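Local atomic coordinates of TRAP dicarboxylate transporter, DctP subunit (Anaerococcus prevoti, PDB entry 4N91), a protein that binds D-glucuronate in both its alpha and beta forms and probably serves as the solute-binding component of a TRAP-type transporter. Residues A[91-96]-A[240-245]; A[145-150]-A[268-273]; A[155-160]-A[227-232]; A[218-223]-A[291-296]. All blocks are in the same frame, centred on the assembly; numbering follows the deposited sequence.

Contact 1: residues A[91-96]-A[240-245]. With BDP (beta-D-glucopyranuronic acid), chain C.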
loop_
_atom_site.group_PDB
_atom_site.type_symbol
_atom_site.label_atom_id
_atom_site.label_comp_id
_atom_site.label_asym_id
_atom_site.label_seq_id
_atom_site.Cartn_x
_atom_site.Cartn_y
_atom_site.Cartn_z
ATOM N N ILE A 91 -3.284 15.669 -4.847
ATOM C CA ILE A 91 -2.543 14.662 -4.083
ATOM C C ILE A 91 -3.473 13.488 -3.841
ATOM O O ILE A 91 -4.661 13.679 -3.576
ATOM C CB ILE A 91 -2.115 15.193 -2.720
ATOM C CG1 ILE A 91 -1.150 16.378 -2.845
ATOM C CG2 ILE A 91 -1.498 14.068 -1.860
ATOM C CD1 ILE A 91 -1.054 17.213 -1.572
ATOM N N CYS A 92 -2.950 12.278 -3.962
ATOM C CA CYS A 92 -3.705 11.137 -3.456
ATOM C C CYS A 92 -2.791 10.078 -2.909
ATOM O O CYS A 92 -1.577 10.144 -3.045
ATOM C CB CYS A 92 -4.619 10.568 -4.513
ATOM S SG CYS A 92 -3.876 9.467 -5.739
ATOM N N VAL A 93 -3.400 9.090 -2.270
ATOM C CA VAL A 93 -2.652 7.958 -1.762
ATOM C C VAL A 93 -2.972 6.762 -2.620
ATOM O O VAL A 93 -4.141 6.441 -2.815
ATOM C CB VAL A 93 -3.019 7.659 -0.282
ATOM C CG1 VAL A 93 -2.290 6.427 0.218
ATOM C CG2 VAL A 93 -2.659 8.826 0.607
ATOM N N ALA A 94 -1.929 6.096 -3.101
ATOM C CA ALA A 94 -2.085 4.893 -3.903
ATOM C C ALA A 94 -1.148 3.803 -3.413
ATOM O O ALA A 94 0.009 4.068 -3.097
ATOM C CB ALA A 94 -1.778 5.195 -5.362
ATOM N N SER A 95 -1.624 2.565 -3.366
ATOM C CA SER A 95 -0.744 1.463 -3.038
ATOM C C SER A 95 0.297 1.298 -4.124
ATOM O O SER A 95 0.012 1.447 -5.318
ATOM C CB SER A 95 -1.528 0.160 -2.903
ATOM O OG SER A 95 -0.670 -0.932 -2.637
ATOM N N ASN A 96 1.510 0.997 -3.713
ATOM C CA ASN A 96 2.580 0.729 -4.668
ATOM C C ASN A 96 2.155 -0.365 -5.661
ATOM O O ASN A 96 2.619 -0.403 -6.810
ATOM C CB ASN A 96 3.812 0.283 -3.908
ATOM C CG ASN A 96 5.056 0.328 -4.740
ATOM O OD1 ASN A 96 5.677 1.372 -4.873
ATOM N ND2 ASN A 96 5.422 -0.799 -5.310
ATOM N N VAL A 240 3.889 -3.856 1.337
ATOM C CA VAL A 240 3.649 -2.991 0.178
ATOM C C VAL A 240 3.386 -1.579 0.663
ATOM O O VAL A 240 2.381 -1.316 1.333
ATOM C CB VAL A 240 2.449 -3.468 -0.678
ATOM C CG1 VAL A 240 2.294 -2.579 -1.907
ATOM C CG2 VAL A 240 2.627 -4.939 -1.099
ATOM N N PRO A 241 4.298 -0.656 0.359
ATOM C CA PRO A 241 4.041 0.691 0.875
ATOM C C PRO A 241 2.875 1.357 0.184
ATOM O O PRO A 241 2.653 1.138 -1.009
ATOM C CB PRO A 241 5.346 1.444 0.569
ATOM C CG PRO A 241 5.932 0.718 -0.634
ATOM C CD PRO A 241 5.542 -0.740 -0.429
ATOM N N ASP A 242 2.143 2.176 0.920
ATOM C CA ASP A 242 1.259 3.156 0.316
ATOM C C ASP A 242 2.109 4.372 -0.052
ATOM O O ASP A 242 3.035 4.764 0.688
ATOM C CB ASP A 242 0.131 3.542 1.281
ATOM C CG ASP A 242 -0.941 2.482 1.409
ATOM O OD1 ASP A 242 -1.162 1.698 0.445
ATOM O OD2 ASP A 242 -1.603 2.461 2.473
ATOM N N ILE A 243 1.832 4.944 -1.209
ATOM C CA ILE A 243 2.616 6.061 -1.720
ATOM C C ILE A 243 1.737 7.295 -1.821
ATOM O O ILE A 243 0.617 7.235 -2.342
ATOM C CB ILE A 243 3.177 5.751 -3.120
ATOM C CG1 ILE A 243 3.914 4.406 -3.118
ATOM C CG2 ILE A 243 4.081 6.883 -3.596
ATOM C CD1 ILE A 243 5.172 4.352 -2.255
ATOM N N VAL A 244 2.225 8.416 -1.306
ATOM C CA VAL A 244 1.548 9.685 -1.499
ATOM C C VAL A 244 2.081 10.292 -2.776
ATOM O O VAL A 244 3.291 10.534 -2.893
ATOM C CB VAL A 244 1.815 10.626 -0.322
ATOM C CG1 VAL A 244 1.027 11.893 -0.459
ATOM C CG2 VAL A 244 1.498 9.908 0.999
ATOM N N ILE A 245 1.195 10.482 -3.747
ATOM C CA ILE A 245 1.597 11.042 -5.024
ATOM C C ILE A 245 0.985 12.421 -5.205
ATOM O O ILE A 245 -0.121 12.683 -4.757
ATOM C CB ILE A 245 1.231 10.115 -6.231
ATOM C CG1 ILE A 245 -0.270 9.886 -6.337
ATOM C CG2 ILE A 245 1.987 8.798 -6.156
ATOM C CD1 ILE A 245 -0.689 9.229 -7.652
HETATM C C1 BDP C . -4.440 -1.444 2.032
HETATM C C2 BDP C . -3.700 -0.317 1.474
HETATM C C3 BDP C . -4.547 0.422 0.480
HETATM C C4 BDP C . -4.965 -0.436 -0.586
HETATM C C5 BDP C . -5.661 -1.612 -0.022
HETATM C C6 BDP C . -6.003 -2.661 -1.111
HETATM O O2 BDP C . -3.626 0.602 2.635
HETATM O O3 BDP C . -3.810 1.574 -0.046
HETATM O O4 BDP C . -5.716 0.162 -1.513
HETATM O O5 BDP C . -4.809 -2.306 0.955
HETATM O O6A BDP C . -6.682 -2.232 -2.070
HETATM O O1 BDP C . -3.479 -2.256 2.753
HETATM O O6B BDP C . -5.796 -3.872 -0.872
HETATM O O HOH W 1 -0.028 -0.767 0.136
#

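Contact 2: residues A[145-150]-A[268-273]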
loop_
_atom_site.group_PDB
_atom_site.type_symbol
_atom_site.label_atom_id
_atom_site.label_comp_id
_atom_site.label_asym_id
_atom_site.label_seq_id
_atom_site.Cartn_x
_atom_site.Cartn_y
_atom_site.Cartn_z
ATOM N N GLY A 145 5.957 10.675 -6.494
ATOM C CA GLY A 145 5.835 10.288 -5.096
ATOM C C GLY A 145 6.520 11.320 -4.239
ATOM O O GLY A 145 7.588 11.826 -4.594
ATOM N N VAL A 146 5.898 11.647 -3.110
ATOM C CA VAL A 146 6.473 12.605 -2.182
ATOM C C VAL A 146 6.792 12.019 -0.805
ATOM O O VAL A 146 7.674 12.546 -0.098
ATOM C CB VAL A 146 5.593 13.864 -2.023
ATOM C CG1 VAL A 146 5.528 14.629 -3.357
ATOM C CG2 VAL A 146 4.214 13.519 -1.456
ATOM N N THR A 147 6.119 10.923 -0.463
ATOM C CA THR A 147 6.434 10.162 0.742
ATOM C C THR A 147 5.715 8.821 0.674
ATOM O O THR A 147 5.009 8.546 -0.300
ATOM C CB THR A 147 6.105 10.939 2.055
ATOM O OG1 THR A 147 6.694 10.263 3.177
ATOM C CG2 THR A 147 4.636 11.076 2.264
ATOM N N TRP A 148 5.936 7.999 1.691
ATOM C CA TRP A 148 5.279 6.707 1.815
ATOM C C TRP A 148 4.518 6.641 3.142
ATOM O O TRP A 148 4.721 7.452 4.054
ATOM C CB TRP A 148 6.311 5.585 1.730
ATOM C CG TRP A 148 7.245 5.533 2.932
ATOM C CD1 TRP A 148 8.330 6.347 3.185
ATOM C CD2 TRP A 148 7.182 4.613 4.026
ATOM N NE1 TRP A 148 8.928 5.987 4.375
ATOM C CE2 TRP A 148 8.250 4.919 4.902
ATOM C CE3 TRP A 148 6.334 3.546 4.339
ATOM C CZ2 TRP A 148 8.471 4.215 6.078
ATOM C CZ3 TRP A 148 6.564 2.843 5.505
ATOM C CH2 TRP A 148 7.627 3.184 6.363
ATOM N N LEU A 149 3.624 5.669 3.227
ATOM C CA LEU A 149 2.852 5.423 4.427
ATOM C C LEU A 149 2.898 3.937 4.701
ATOM O O LEU A 149 2.932 3.138 3.760
ATOM C CB LEU A 149 1.396 5.876 4.252
ATOM C CG LEU A 149 1.208 7.330 3.761
ATOM C CD1 LEU A 149 -0.215 7.547 3.378
ATOM C CD2 LEU A 149 1.670 8.366 4.761
ATOM N N ASP A 150 2.864 3.565 5.974
ATOM C CA ASP A 150 2.965 2.174 6.389
ATOM C C ASP A 150 1.609 1.478 6.201
ATOM O O ASP A 150 0.566 1.995 6.612
ATOM C CB ASP A 150 3.338 2.135 7.870
ATOM C CG ASP A 150 3.951 0.818 8.312
ATOM O OD1 ASP A 150 3.857 -0.206 7.605
ATOM O OD2 ASP A 150 4.556 0.819 9.421
ATOM N N VAL A 268 5.603 15.415 7.982
ATOM C CA VAL A 268 4.669 15.275 9.109
ATOM C C VAL A 268 3.645 14.175 8.843
ATOM O O VAL A 268 3.325 13.377 9.731
ATOM C CB VAL A 268 3.938 16.617 9.407
ATOM C CG1 VAL A 268 2.805 16.413 10.411
ATOM C CG2 VAL A 268 4.936 17.625 9.943
ATOM N N LEU A 269 3.122 14.154 7.629
ATOM C CA LEU A 269 2.189 13.116 7.183
ATOM C C LEU A 269 2.777 11.722 7.406
ATOM O O LEU A 269 2.163 10.844 8.007
ATOM C CB LEU A 269 1.905 13.332 5.702
ATOM C CG LEU A 269 1.223 12.208 4.948
ATOM C CD1 LEU A 269 -0.086 11.799 5.588
ATOM C CD2 LEU A 269 0.993 12.685 3.497
ATOM N N ASN A 270 3.996 11.536 6.921
ATOM C CA ASN A 270 4.692 10.262 7.083
ATOM C C ASN A 270 4.820 9.906 8.570
ATOM O O ASN A 270 4.520 8.785 8.992
ATOM C CB ASN A 270 6.066 10.356 6.412
ATOM C CG ASN A 270 6.938 9.145 6.665
ATOM O OD1 ASN A 270 7.756 9.132 7.582
ATOM N ND2 ASN A 270 6.779 8.127 5.846
ATOM N N GLU A 271 5.265 10.856 9.369
ATOM C CA GLU A 271 5.507 10.600 10.790
ATOM C C GLU A 271 4.239 10.283 11.570
ATOM O O GLU A 271 4.212 9.335 12.357
ATOM C CB GLU A 271 6.210 11.797 11.416
ATOM C CG GLU A 271 7.638 11.965 10.871
ATOM C CD GLU A 271 8.214 13.324 11.115
ATOM O OE1 GLU A 271 7.453 14.256 11.443
ATOM O OE2 GLU A 271 9.461 13.470 11.016
ATOM N N VAL A 272 3.188 11.054 11.338
ATOM C CA VAL A 272 1.943 10.873 12.080
ATOM C C VAL A 272 1.248 9.600 11.649
ATOM O O VAL A 272 0.815 8.819 12.488
ATOM C CB VAL A 272 1.006 12.085 11.915
ATOM C CG1 VAL A 272 -0.352 11.798 12.507
ATOM C CG2 VAL A 272 1.631 13.315 12.577
ATOM N N GLN A 273 1.201 9.340 10.345
ATOM C CA GLN A 273 0.632 8.083 9.862
ATOM C C GLN A 273 1.334 6.856 10.424
ATOM O O GLN A 273 0.680 5.906 10.845
ATOM C CB GLN A 273 0.656 8.037 8.341
ATOM C CG GLN A 273 -0.215 6.946 7.777
ATOM C CD GLN A 273 0.448 5.603 7.664
ATOM O OE1 GLN A 273 1.663 5.459 7.848
ATOM N NE2 GLN A 273 -0.360 4.589 7.316
#

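Contact 3: residues A[155-160]-A[227-232]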
loop_
_atom_site.group_PDB
_atom_site.type_symbol
_atom_site.label_atom_id
_atom_site.label_comp_id
_atom_site.label_asym_id
_atom_site.label_seq_id
_atom_site.Cartn_x
_atom_site.Cartn_y
_atom_site.Cartn_z
ATOM N N SER A 155 -1.169 -10.685 4.218
ATOM C CA SER A 155 -1.329 -12.108 4.412
ATOM C C SER A 155 -2.714 -12.545 3.948
ATOM O O SER A 155 -3.637 -11.734 3.956
ATOM C CB SER A 155 -1.236 -12.428 5.894
ATOM O OG SER A 155 0.095 -12.317 6.362
ATOM N N PHE A 156 -2.873 -13.843 3.659
ATOM C CA PHE A 156 -4.151 -14.387 3.190
ATOM C C PHE A 156 -5.196 -14.507 4.287
ATOM O O PHE A 156 -4.905 -14.928 5.414
ATOM C CB PHE A 156 -3.916 -15.754 2.541
ATOM C CG PHE A 156 -3.142 -15.667 1.261
ATOM C CD1 PHE A 156 -3.698 -15.073 0.160
ATOM C CD2 PHE A 156 -1.841 -16.165 1.167
ATOM C CE1 PHE A 156 -2.974 -14.948 -1.018
ATOM C CE2 PHE A 156 -1.135 -16.051 0.004
ATOM C CZ PHE A 156 -1.689 -15.439 -1.087
ATOM N N TYR A 157 -6.433 -14.195 3.939
ATOM C CA TYR A 157 -7.563 -14.538 4.798
ATOM C C TYR A 157 -8.683 -15.079 3.925
ATOM O O TYR A 157 -8.872 -14.676 2.777
ATOM C CB TYR A 157 -8.040 -13.363 5.652
ATOM C CG TYR A 157 -8.265 -12.027 4.949
ATOM C CD1 TYR A 157 -7.225 -11.121 4.795
ATOM C CD2 TYR A 157 -9.522 -11.664 4.468
ATOM C CE1 TYR A 157 -7.428 -9.885 4.198
ATOM C CE2 TYR A 157 -9.731 -10.450 3.857
ATOM C CZ TYR A 157 -8.681 -9.553 3.733
ATOM O OH TYR A 157 -8.873 -8.318 3.151
ATOM N N THR A 158 -9.412 -16.038 4.482
ATOM C CA THR A 158 -10.398 -16.766 3.743
ATOM C C THR A 158 -11.636 -17.028 4.601
ATOM O O THR A 158 -11.600 -16.939 5.823
ATOM C CB THR A 158 -9.818 -18.121 3.325
ATOM O OG1 THR A 158 -9.285 -18.752 4.494
ATOM C CG2 THR A 158 -8.692 -17.966 2.296
ATOM N N LYS A 159 -12.728 -17.359 3.923
ATOM C CA LYS A 159 -14.003 -17.642 4.563
ATOM C C LYS A 159 -14.160 -19.074 5.039
ATOM O O LYS A 159 -14.538 -19.308 6.192
ATOM C CB LYS A 159 -15.126 -17.311 3.562
ATOM C CG LYS A 159 -16.524 -17.583 4.088
ATOM C CD LYS A 159 -17.555 -16.968 3.155
ATOM C CE LYS A 159 -18.964 -17.094 3.703
ATOM N NZ LYS A 159 -19.324 -18.518 3.833
ATOM N N ASP A 160 -13.939 -20.023 4.141
ATOM C CA ASP A 160 -14.384 -21.402 4.367
ATOM C C ASP A 160 -13.311 -22.336 4.827
ATOM O O ASP A 160 -13.588 -23.237 5.609
ATOM C CB ASP A 160 -15.002 -21.980 3.096
ATOM C CG ASP A 160 -16.380 -21.396 2.805
ATOM O OD1 ASP A 160 -17.075 -21.000 3.771
ATOM O OD2 ASP A 160 -16.754 -21.325 1.615
ATOM N N GLU A 227 -15.894 -9.886 9.185
ATOM C CA GLU A 227 -17.284 -10.312 9.383
ATOM C C GLU A 227 -17.547 -11.579 8.577
ATOM O O GLU A 227 -18.353 -12.424 8.977
ATOM C CB GLU A 227 -18.266 -9.213 8.953
ATOM C CG GLU A 227 -18.236 -7.984 9.803
ATOM C CD GLU A 227 -19.217 -6.923 9.317
ATOM O OE1 GLU A 227 -20.071 -7.249 8.457
ATOM O OE2 GLU A 227 -19.128 -5.771 9.796
ATOM N N VAL A 228 -16.881 -11.701 7.426
ATOM C CA VAL A 228 -17.050 -12.830 6.545
ATOM C C VAL A 228 -15.891 -13.814 6.664
ATOM O O VAL A 228 -16.102 -15.021 6.691
ATOM C CB VAL A 228 -17.126 -12.377 5.081
ATOM C CG1 VAL A 228 -17.118 -13.591 4.145
ATOM C CG2 VAL A 228 -18.344 -11.487 4.852
ATOM N N CYS A 229 -14.658 -13.296 6.739
ATOM C CA CYS A 229 -13.469 -14.147 6.756
ATOM C C CYS A 229 -12.882 -14.296 8.125
ATOM O O CYS A 229 -12.377 -13.327 8.698
ATOM C CB CYS A 229 -12.366 -13.609 5.844
ATOM S SG CYS A 229 -12.852 -13.626 4.096
ATOM N N LYS A 230 -12.937 -15.511 8.672
ATOM C CA LYS A 230 -12.458 -15.707 10.025
ATOM C C LYS A 230 -11.146 -16.472 10.121
ATOM O O LYS A 230 -10.736 -16.828 11.219
ATOM C CB LYS A 230 -13.495 -16.443 10.881
ATOM C CG LYS A 230 -14.918 -15.918 10.820
ATOM C CD LYS A 230 -15.076 -14.648 11.608
ATOM C CE LYS A 230 -16.576 -14.334 11.768
ATOM N NZ LYS A 230 -16.765 -12.930 12.119
ATOM N N TYR A 231 -10.528 -16.787 8.981
ATOM C CA TYR A 231 -9.217 -17.436 8.993
ATOM C C TYR A 231 -8.185 -16.473 8.406
ATOM O O TYR A 231 -8.203 -16.198 7.207
ATOM C CB TYR A 231 -9.211 -18.721 8.177
ATOM C CG TYR A 231 -10.196 -19.768 8.647
ATOM C CD1 TYR A 231 -9.971 -20.500 9.811
ATOM C CD2 TYR A 231 -11.338 -20.038 7.927
ATOM C CE1 TYR A 231 -10.872 -21.455 10.226
ATOM C CE2 TYR A 231 -12.253 -20.990 8.352
ATOM C CZ TYR A 231 -12.021 -21.680 9.501
ATOM O OH TYR A 231 -12.926 -22.664 9.885
ATOM N N TYR A 232 -7.292 -15.981 9.252
ATOM C CA TYR A 232 -6.251 -15.062 8.816
ATOM C C TYR A 232 -4.921 -15.729 9.067
ATOM O O TYR A 232 -4.564 -15.995 10.214
ATOM C CB TYR A 232 -6.352 -13.726 9.541
ATOM C CG TYR A 232 -5.391 -12.647 9.044
ATOM C CD1 TYR A 232 -4.072 -12.628 9.433
ATOM C CD2 TYR A 232 -5.827 -11.633 8.212
ATOM C CE1 TYR A 232 -3.198 -11.640 9.006
ATOM C CE2 TYR A 232 -4.945 -10.644 7.755
ATOM C CZ TYR A 232 -3.627 -10.660 8.178
ATOM O OH TYR A 232 -2.756 -9.705 7.754
HETATM O O HOH W 2 0.107 -9.926 7.699
HETATM O O HOH W 3 -6.603 -18.568 5.931
HETATM O O HOH W 4 -14.900 -17.513 8.075
HETATM O O HOH W 5 -15.011 -23.098 8.558
#

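Contact 4: residues A[218-223]-A[291-296]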
loop_
_atom_site.group_PDB
_atom_site.type_symbol
_atom_site.label_atom_id
_atom_site.label_comp_id
_atom_site.label_asym_id
_atom_site.label_seq_id
_atom_site.Cartn_x
_atom_site.Cartn_y
_atom_site.Cartn_z
HETATM N N MSE A 218 -5.970 -4.456 9.329
HETATM C CA MSE A 218 -6.943 -3.374 9.364
HETATM C C MSE A 218 -8.101 -3.625 8.401
HETATM O O MSE A 218 -9.209 -3.135 8.604
HETATM C CB MSE A 218 -6.261 -2.031 9.093
HETATM C CG MSE A 218 -5.598 -1.432 10.305
HETATM SE SE MSE A 218 -6.976 -0.697 11.405
HETATM C CE MSE A 218 -7.180 1.144 10.810
ATOM N N SER A 219 -7.860 -4.408 7.358
ATOM C CA SER A 219 -8.928 -4.794 6.442
ATOM C C SER A 219 -10.014 -5.558 7.163
ATOM O O SER A 219 -11.172 -5.490 6.769
ATOM C CB SER A 219 -8.399 -5.689 5.309
ATOM O OG SER A 219 -7.728 -4.903 4.325
ATOM N N LEU A 220 -9.639 -6.353 8.158
ATOM C CA LEU A 220 -10.597 -7.207 8.833
ATOM C C LEU A 220 -11.606 -6.390 9.628
ATOM O O LEU A 220 -12.756 -6.769 9.749
ATOM C CB LEU A 220 -9.893 -8.141 9.817
ATOM C CG LEU A 220 -8.905 -9.141 9.217
ATOM C CD1 LEU A 220 -8.127 -9.864 10.304
ATOM C CD2 LEU A 220 -9.660 -10.132 8.344
ATOM N N THR A 221 -11.131 -5.284 10.188
ATOM C CA THR A 221 -11.895 -4.547 11.195
ATOM C C THR A 221 -12.426 -3.256 10.590
ATOM O O THR A 221 -13.641 -3.082 10.470
ATOM C CB THR A 221 -11.042 -4.309 12.460
ATOM O OG1 THR A 221 -9.812 -3.651 12.094
ATOM C CG2 THR A 221 -10.737 -5.630 13.157
ATOM N N ASP A 222 -11.522 -2.391 10.135
ATOM C CA ASP A 222 -11.913 -1.104 9.602
ATOM C C ASP A 222 -12.803 -1.259 8.370
ATOM O O ASP A 222 -13.733 -0.467 8.141
ATOM C CB ASP A 222 -10.666 -0.278 9.270
ATOM C CG ASP A 222 -10.905 1.204 9.421
ATOM O OD1 ASP A 222 -11.599 1.602 10.393
ATOM O OD2 ASP A 222 -10.416 1.965 8.571
ATOM N N ASN A 223 -12.532 -2.290 7.560
ATOM C CA ASN A 223 -13.273 -2.515 6.327
ATOM C C ASN A 223 -14.235 -3.692 6.424
ATOM O O ASN A 223 -14.917 -4.010 5.462
ATOM C CB ASN A 223 -12.317 -2.688 5.157
ATOM C CG ASN A 223 -11.281 -1.584 5.120
ATOM O OD1 ASN A 223 -10.194 -1.715 5.687
ATOM N ND2 ASN A 223 -11.662 -0.441 4.559
HETATM N N MSE A 291 -14.073 -10.363 17.195
HETATM C CA MSE A 291 -15.025 -10.638 16.124
HETATM C C MSE A 291 -15.063 -12.128 15.761
HETATM O O MSE A 291 -15.885 -12.552 14.953
HETATM C CB MSE A 291 -14.643 -9.865 14.858
HETATM C CG MSE A 291 -14.914 -8.402 14.886
HETATM SE SE MSE A 291 -14.084 -7.633 13.283
HETATM C CE MSE A 291 -15.157 -8.522 11.963
ATOM N N GLY A 292 -14.144 -12.915 16.301
ATOM C CA GLY A 292 -14.111 -14.334 15.997
ATOM C C GLY A 292 -13.066 -14.742 14.975
ATOM O O GLY A 292 -13.043 -15.885 14.523
ATOM N N VAL A 293 -12.183 -13.826 14.592
ATOM C CA VAL A 293 -11.150 -14.215 13.648
ATOM C C VAL A 293 -10.121 -15.082 14.344
ATOM O O VAL A 293 -9.656 -14.783 15.451
ATOM C CB VAL A 293 -10.469 -12.986 13.007
ATOM C CG1 VAL A 293 -9.293 -13.399 12.123
ATOM C CG2 VAL A 293 -11.477 -12.169 12.232
ATOM N N GLU A 294 -9.762 -16.162 13.678
ATOM C CA GLU A 294 -8.681 -17.014 14.114
ATOM C C GLU A 294 -7.412 -16.717 13.351
ATOM O O GLU A 294 -7.378 -16.736 12.111
ATOM C CB GLU A 294 -9.073 -18.481 13.962
ATOM C CG GLU A 294 -7.936 -19.451 14.317
ATOM C CD GLU A 294 -8.330 -20.885 14.110
ATOM O OE1 GLU A 294 -9.542 -21.136 13.956
ATOM O OE2 GLU A 294 -7.436 -21.760 14.109
ATOM N N PHE A 295 -6.351 -16.415 14.088
ATOM C CA PHE A 295 -5.066 -16.157 13.476
ATOM C C PHE A 295 -4.264 -17.453 13.405
ATOM O O PHE A 295 -4.193 -18.216 14.367
ATOM C CB PHE A 295 -4.323 -15.048 14.234
ATOM C CG PHE A 295 -4.964 -13.702 14.089
ATOM C CD1 PHE A 295 -4.776 -12.971 12.936
ATOM C CD2 PHE A 295 -5.752 -13.171 15.088
ATOM C CE1 PHE A 295 -5.353 -11.743 12.769
ATOM C CE2 PHE A 295 -6.363 -11.943 14.927
ATOM C CZ PHE A 295 -6.159 -11.215 13.758
ATOM N N ILE A 296 -3.730 -17.716 12.227
ATOM C CA ILE A 296 -2.888 -18.868 11.960
ATOM C C ILE A 296 -1.471 -18.408 11.625
ATOM O O ILE A 296 -1.286 -17.344 11.018
ATOM C CB ILE A 296 -3.476 -19.682 10.788
ATOM C CG1 ILE A 296 -4.882 -20.171 11.160
ATOM C CG2 ILE A 296 -2.565 -20.842 10.434
ATOM C CD1 ILE A 296 -5.647 -20.724 9.985
#

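Contact 1: residues A[91-96]-A[240-245]
Val240 rests its CG1 methyl 3.5 Å from Ser95 OG, and its carbonyl takes a bond from a water that also donates to Asp242 OD1 and accepts from Ser95 OG. Pro241 can only accept: its carbonyl O receives Asn96 N at 2.9 Å, with no return bond where strand 91-95 ends, while its ring lies against Asn96 CB, and the amide of Asn96 is anchored through ND2 to Trp106 and Asn110. Asp242 turns its carboxylate to the sugar. With CG beside the backbone N (chi1 -75°), OD1 meets O3 of beta-D-glucuronate at 2.7 Å and OD2 meets O2 at 2.8 Å, one carboxylate oxygen for each hydroxyl. With an alanine here, both hydroxyls would probably lose this carboxylate partner and the bridging water one of its three mates. Ile243 and Ala94 form a hydrogen-bonded antiparallel pair, Ile243 N reaching Ala94 O at 2.8 Å. Val244 faces Val93 and presses CG1 on Ile91 CG2 at 3.6 Å, beta-branched residues suiting the extended chain. Ile245 pairs with Cys92, its CG1 lying 3.7 Å from Cys92 SG. Helix 77-86 covers the face bearing Cys92, Ala94 and Ile245; strand 31-36 bonds to the far edge of strand 91-95, and strand 143-149 to that of strand 242-247, so the pair lies inside a five-stranded mixed sheet.

Contact 2: residues A[145-150]-A[268-273]
The amide of Gln273 grips the backbone of Asp150 twice: NE2 donates to Asp150 O at 2.8 Å, almost straight at 168° and onto a lone pair, while Asp150 N donates to Gln273 OE1 at 2.9 Å from above the amide plane. A bend at chi2 (-86°) turns the amide to meet the strand's end. With a leucine in its place, the N-H and C=O of Asp150 would probably be left without these mates. One turn earlier, Asn270 ND2 donates to Trp148 O at 2.8 Å and also sits over one indole face near the rim; its OD1 is held by Arg274, and Trp148 NE1 by Asp126. Thr147 OG1 touches Asn270 CB at 3.3 Å. Further out, Leu149 CD2 packs on Leu269 CG at 3.9 Å and on Gln273's methylenes. Residues 268-273 of helix 256-290 run nearly parallel to 145-149, in an outermost strand of the sheet, their axes 7.9 Å apart; helix 44-60 touches Leu149, Leu269 and Gln273, and Val244 of strand 242-247 touches Thr147, Leu149 and Leu269.

Contact 3: residues A[155-160]-A[227-232]
Tyr157 and Tyr232 meet rim to rim, neither ring over the other, with planes only 11° apart. Tyr157 CD1 touches Tyr232 CD2 at 3.7 Å. The other edge of Tyr157 meets Cys229, whose CB is 3.7 Å from Tyr157 CD2 and whose sulfur lies in the ring plane. The Tyr231 ring, turned to the opposite side of the sheet, offers its CE2 edge to Lys159 O at 3.6 Å, and a water in its plane links its hydroxyl to Asp160 O. Between these ring layers the backbones are joined antiparallel: Thr158 N donates to Tyr231 O at 3.0 Å, and the return bond from Tyr231 N to Thr158 O is weak at 3.3 Å. Past this pair the strands give way to loops, and a water accepts from Lys230 N while donating to Lys159 O and Val228 O. Lys159 lays its methylenes along Val228, CD to CG1 at 3.5 Å, and its ammonium group forms a weak salt bridge with Asp160. Tyrosine suits these places because its ring fills space while its hydroxyl finds a polar mate: Tyr157 OH bonds to His225, and Tyr232 OH to the backbone O of sugar-binding Asn215 and, by water, to Ser155 OG, which also bonds to Met236 N. The contact is therefore apolar where the Tyr157 rim meets Tyr232 and Cys229, but polar at the Tyr231 edge and the ring ends.

Contact 4: residues A[218-223]-A[291-296]
Leu220 sends a single methyl, CD1, to two partners at once, lying 4.1 Å from Val293 CG1 and 4.2 Å from Phe295 CE1. Its CG stands anti to the carbonyl carbon (chi1 -63°) and the chain continues extended to CD1, so that this branch projects furthest from the short helix. Val293 answers with CG1, placed anti to the backbone N (174°); the same methyl also lies over one face of the Phe295 ring, toward its rim. Leucine and valine fit here because their branches fill the angle between helix and ring without a polar group to satisfy. Met291, a selenomethionine in this crystal, has CG anti to the carbonyl carbon and an extended chi2, then bends at chi3 (64°), which lays SE 3.9 Å from Thr221 CG2 and CE 3.7 Å from Leu220 O. An unbranched, flexible chain can bend to reach both the Thr221 methyl and the Leu220 carbonyl. No hydrogen bond crosses between the segments. Gly292 takes a positive phi that would jam a side chain against the preceding carbonyl. It ends helix 256-290 in a Schellman motif, the turn from which the chain enters edge strand 294-296, against which the short, weakly bonded helix 218-221 packs through Leu220.

How the contacts relate
Contacts 1 and 2 build one lobe around the five-stranded sheet, their centres 9 Å apart: Asp242 O lies 2.8 Å from Leu149 N, a probable hydrogen bond between neighbouring strands. Contacts 3 and 4 build the other, with centres 8 Å apart and a probable bond from Ile296 N to Tyr232 O at 2.8 Å. The two pairs are far from each other, contacts 1 and 3 having centres about 25 Å apart, in keeping with the two-lobed solute-binding fold. Helix 256-290 runs from 268-273 in contact 2 to the turn of contact 4, spanning both lobes. Contact 1 touches glucuronate directly; the side chains of Gln273 and Tyr157 each lie about 7 Å from it, nearest atoms.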